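PDB 4LRU: glyoxalase III (glutathione-independent) from Candida albicans, which converts methylglyoxal to D-lactate in a single step without glutathione, detoxifying the methylglyoxal that the cell's own metabolism generates. Local coordinates for residues E31-H34 with P35-F39; L89-A92 with S93-D96. One frame throughout, in Å; residues are numbered along the deposited sequence. Where two conformers were deposited one is given.

Contact 1: residues E31-H34 with P35-F39; sequences EALH and PFEVF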
# COMPACT_ATOMS: atom_id res chain seq x y z
N GLU A 31 4.87 -5.79 -3.56
CA GLU A 31 3.68 -5.09 -3.08
C GLU A 31 3.15 -4.07 -4.07
O GLU A 31 1.99 -3.68 -3.98
CB GLU A 31 3.96 -4.40 -1.74
CG GLU A 31 4.21 -5.42 -0.66
CD GLU A 31 4.49 -4.83 0.70
OE1 GLU A 31 4.27 -3.61 0.90
OE2 GLU A 31 4.91 -5.62 1.57
N ALA A 32 4.00 -3.65 -5.00
CA ALA A 32 3.59 -2.91 -6.18
C ALA A 32 3.33 -3.84 -7.36
O ALA A 32 2.33 -3.66 -8.07
CB ALA A 32 4.65 -1.90 -6.55
N LEU A 33 4.23 -4.79 -7.59
CA LEU A 33 4.15 -5.65 -8.78
C LEU A 33 2.93 -6.57 -8.76
O LEU A 33 2.19 -6.63 -9.75
CB LEU A 33 5.45 -6.44 -8.95
CG LEU A 33 5.71 -7.17 -10.27
CD1 LEU A 33 7.20 -7.37 -10.52
CD2 LEU A 33 4.99 -8.51 -10.31
N HIS A 34 2.71 -7.29 -7.66
CA HIS A 34 1.58 -8.21 -7.60
C HIS A 34 0.24 -7.51 -7.81
O HIS A 34 -0.54 -7.94 -8.67
CB HIS A 34 1.59 -9.02 -6.30
CG HIS A 34 2.68 -10.04 -6.24
ND1 HIS A 34 2.93 -10.79 -5.11
CD2 HIS A 34 3.58 -10.46 -7.16
CE1 HIS A 34 3.93 -11.62 -5.34
NE2 HIS A 34 4.33 -11.45 -6.58
N PRO A 35 -0.02 -6.42 -7.07
CA PRO A 35 -1.31 -5.78 -7.29
C PRO A 35 -1.42 -5.17 -8.68
O PRO A 35 -2.48 -5.23 -9.30
CB PRO A 35 -1.37 -4.71 -6.18
CG PRO A 35 -0.45 -5.22 -5.12
CD PRO A 35 0.65 -5.90 -5.87
N PHE A 36 -0.32 -4.62 -9.20
CA PHE A 36 -0.32 -4.13 -10.57
C PHE A 36 -0.80 -5.24 -11.51
O PHE A 36 -1.67 -5.03 -12.37
CB PHE A 36 1.08 -3.64 -11.00
CG PHE A 36 1.15 -3.18 -12.43
CD1 PHE A 36 0.77 -1.89 -12.79
CD2 PHE A 36 1.53 -4.06 -13.44
CE1 PHE A 36 0.83 -1.48 -14.10
CE2 PHE A 36 1.57 -3.66 -14.76
CZ PHE A 36 1.22 -2.37 -15.09
N GLU A 37 -0.23 -6.42 -11.36
CA GLU A 37 -0.55 -7.51 -12.29
C GLU A 37 -1.99 -8.00 -12.11
O GLU A 37 -2.65 -8.34 -13.10
CB GLU A 37 0.45 -8.66 -12.15
CG GLU A 37 1.83 -8.35 -12.72
CD GLU A 37 1.79 -8.29 -14.23
OE1 GLU A 37 1.75 -9.37 -14.87
OE2 GLU A 37 1.79 -7.18 -14.78
N VAL A 38 -2.47 -8.07 -10.88
CA VAL A 38 -3.85 -8.51 -10.62
C VAL A 38 -4.82 -7.54 -11.29
O VAL A 38 -5.73 -7.95 -12.01
CB VAL A 38 -4.14 -8.58 -9.12
CG1 VAL A 38 -5.62 -8.76 -8.85
CG2 VAL A 38 -3.34 -9.72 -8.51
N PHE A 39 -4.62 -6.25 -11.06
CA PHE A 39 -5.49 -5.25 -11.65
C PHE A 39 -5.34 -5.17 -13.17
O PHE A 39 -6.32 -4.94 -13.88
CB PHE A 39 -5.22 -3.89 -11.00
CG PHE A 39 -5.57 -3.83 -9.53
CD1 PHE A 39 -6.77 -4.31 -9.05
CD2 PHE A 39 -4.71 -3.20 -8.64
CE1 PHE A 39 -7.09 -4.23 -7.71
CE2 PHE A 39 -5.02 -3.11 -7.30
CZ PHE A 39 -6.22 -3.61 -6.83

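Contact 2: residues L89-A92 with S93-D96; sequences LKKA and SDLD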
# COMPACT_ATOMS: atom_id res chain seq x y z
N LEU A 89 5.10 6.79 -13.75
CA LEU A 89 4.78 7.17 -12.38
C LEU A 89 4.73 8.69 -12.23
O LEU A 89 5.58 9.41 -12.73
CB LEU A 89 5.83 6.60 -11.42
CG LEU A 89 5.54 6.81 -9.93
CD1 LEU A 89 6.02 5.64 -9.10
CD2 LEU A 89 6.17 8.11 -9.44
N LYS A 90 3.72 9.18 -11.52
CA LYS A 90 3.53 10.62 -11.38
C LYS A 90 3.61 11.09 -9.94
O LYS A 90 3.40 10.31 -9.00
CB LYS A 90 2.21 11.07 -12.00
CG LYS A 90 2.11 10.86 -13.51
CD LYS A 90 3.05 11.75 -14.29
CE LYS A 90 2.71 11.78 -15.78
NZ LYS A 90 2.88 10.45 -16.44
N LYS A 91 3.89 12.37 -9.76
CA LYS A 91 3.72 13.02 -8.47
C LYS A 91 2.22 13.20 -8.21
O LYS A 91 1.49 13.65 -9.09
CB LYS A 91 4.43 14.38 -8.49
CG LYS A 91 4.50 15.06 -7.13
CD LYS A 91 5.51 16.20 -7.15
CE LYS A 91 5.06 17.34 -8.06
NZ LYS A 91 5.98 18.51 -7.94
N ALA A 92 1.76 12.83 -7.01
CA ALA A 92 0.32 12.79 -6.73
C ALA A 92 -0.37 14.13 -7.02
O ALA A 92 -1.49 14.16 -7.54
CB ALA A 92 0.05 12.34 -5.30
N SER A 93 0.29 15.24 -6.69
CA SER A 93 -0.32 16.55 -6.87
C SER A 93 -0.55 16.90 -8.35
O SER A 93 -1.33 17.80 -8.65
CB SER A 93 0.56 17.63 -6.23
OG SER A 93 1.78 17.71 -6.91
N ASP A 94 0.15 16.22 -9.25
CA ASP A 94 -0.04 16.43 -10.69
C ASP A 94 -1.24 15.66 -11.25
O ASP A 94 -1.54 15.76 -12.44
CB ASP A 94 1.21 16.06 -11.48
CG ASP A 94 2.36 17.01 -11.23
OD1 ASP A 94 2.09 18.22 -11.04
OD2 ASP A 94 3.52 16.54 -11.22
N LEU A 95 -1.95 14.92 -10.40
CA LEU A 95 -3.09 14.11 -10.84
C LEU A 95 -4.40 14.73 -10.39
O LEU A 95 -4.43 15.49 -9.43
CB LEU A 95 -2.96 12.71 -10.23
CG LEU A 95 -1.68 11.97 -10.60
CD1 LEU A 95 -1.63 10.63 -9.87
CD2 LEU A 95 -1.54 11.76 -12.11
N ASP A 96 -5.48 14.40 -11.09
CA ASP A 96 -6.83 14.78 -10.66
C ASP A 96 -7.42 13.68 -9.80
O ASP A 96 -7.70 12.59 -10.29
CB ASP A 96 -7.73 15.01 -11.88
CG ASP A 96 -9.13 15.49 -11.50
OD1 ASP A 96 -9.53 15.32 -10.32
OD2 ASP A 96 -9.83 16.06 -12.38
O HOH W 1 4.36 14.11 -12.06
O HOH W 2 -4.02 14.72 -6.66

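Contact 1: residues E31-H34 with P35-F39
Leu-33 sends CG away from its backbone N (chi1 -167°), whereas Glu-37, one turn later, carries CG beside its own N (chi1 -73°); these two rotations lay the side chains next to each other, pointing the same way, with Leu-33 CD2 4.0 Å from Glu-37 CG. The methylene part of Glu-37 thus serves as a nonpolar neighbour for leucine, while the bend at its next bond turns the carboxylate off toward Arg-40, with which it forms a salt bridge. Leucine suits its place because its side chain also packs on Ile-74 and Phe-82.

Backbone bonds run beneath this pair. Glu-37 N reaches Leu-33 O at 2.9 Å, Phe-36 N binds Ala-32 O at 3.0 Å, and Val-38 N binds His-34 O at 2.9 Å. Pro-35 interrupts the series: its nitrogen has no hydrogen, and ring atom CG sits 3.1 Å from Glu-31 O where a donor would otherwise come. That buried oxygen is left without a polar partner, and the helix kinks here. CD of the same ring lies 3.3 Å from His-34 CB, as the peptide link between them largely dictates, while the imidazole binds Asp-71 through NE2.

Val-38 lays CG2 3.3 Å from His-34 O and touches Ala-229 and Ile-233 of helix 225-236, a nonpolar surface that suits valine. The whole is a proline-kinked helix in the beta-alpha-beta unit of strands 6-10 and 45-50, and its first turn brings Glu-31 beside Cys-139, the inferred active-site cysteine of this DJ-1 superfamily enzyme.

Contact 2: residues L89-A92 with S93-D96
Lys-91 and Asp-94 meet across a short 3-10 turn that follows edge strand 90-91 of the central mixed sheet. The lysine, modelled in two conformers, can be followed outward from its backbone in one of them. CB lies 3.6 Å from Asp-94 OD2; CG and CD then run past the hydroxyl of Ser-93, and a bend at chi3 (67°) swings the chain so that CE comes 3.5 Å from Ser-93 OG and about as near to Asp-94 OD2. The tip, NZ, stops 4.5 Å from Asp-94 OD2, too far for a salt bridge, though the opposite charges probably still attract; with a second conformer present, this placing of the tip is tentative. A long, flexible lysine suits this exposed place: its methylenes line the turn while its ammonium group stays at the surface.

The turn itself is closed by two i to i+3 bonds, Asp-94 N to Lys-91 O at 2.9 Å and Leu-95 N to Ala-92 O at 3.0 Å. Small Ala-92 fits where the chain turns in against Leu-121 of helix 119-130.

Leu-95 folds back on the strand at about a right angle to Lys-90, resting CD2 3.8 Å from Lys-90 CB. It also touches Gln-47 and Ala-49 of strand 45-50 and Tyr-100, a largely nonpolar setting that suits leucine, while Lys-90 NZ turns away to bind Asn-88 O.

Two waters complete the turn. One accepts from Lys-91 N and donates to Asp-94 OD2 at 2.7 Å; the other donates to both Ala-92 O and Leu-95 O, lying 2.9 Å from the latter.

In the fold
Contact 1 and contact 2 follow each other along the chain without touching: their centres are 19 Å apart and their nearest atoms about 8 Å. Strand 45-50 connects them, since it comes directly after helix 29-42, which carries contact 1, and pairs in parallel with strand 90-91, where contact 2 begins. Their settings differ. Contact 1 is buried and reaches the inferred active site, the side chain of Glu-31 being about 3 Å from that of Cys-139 and about 6 Å from that of His-140. Contact 2 is a surface turn on the chain leading to strand 102-105, away from the annotated active-site residues.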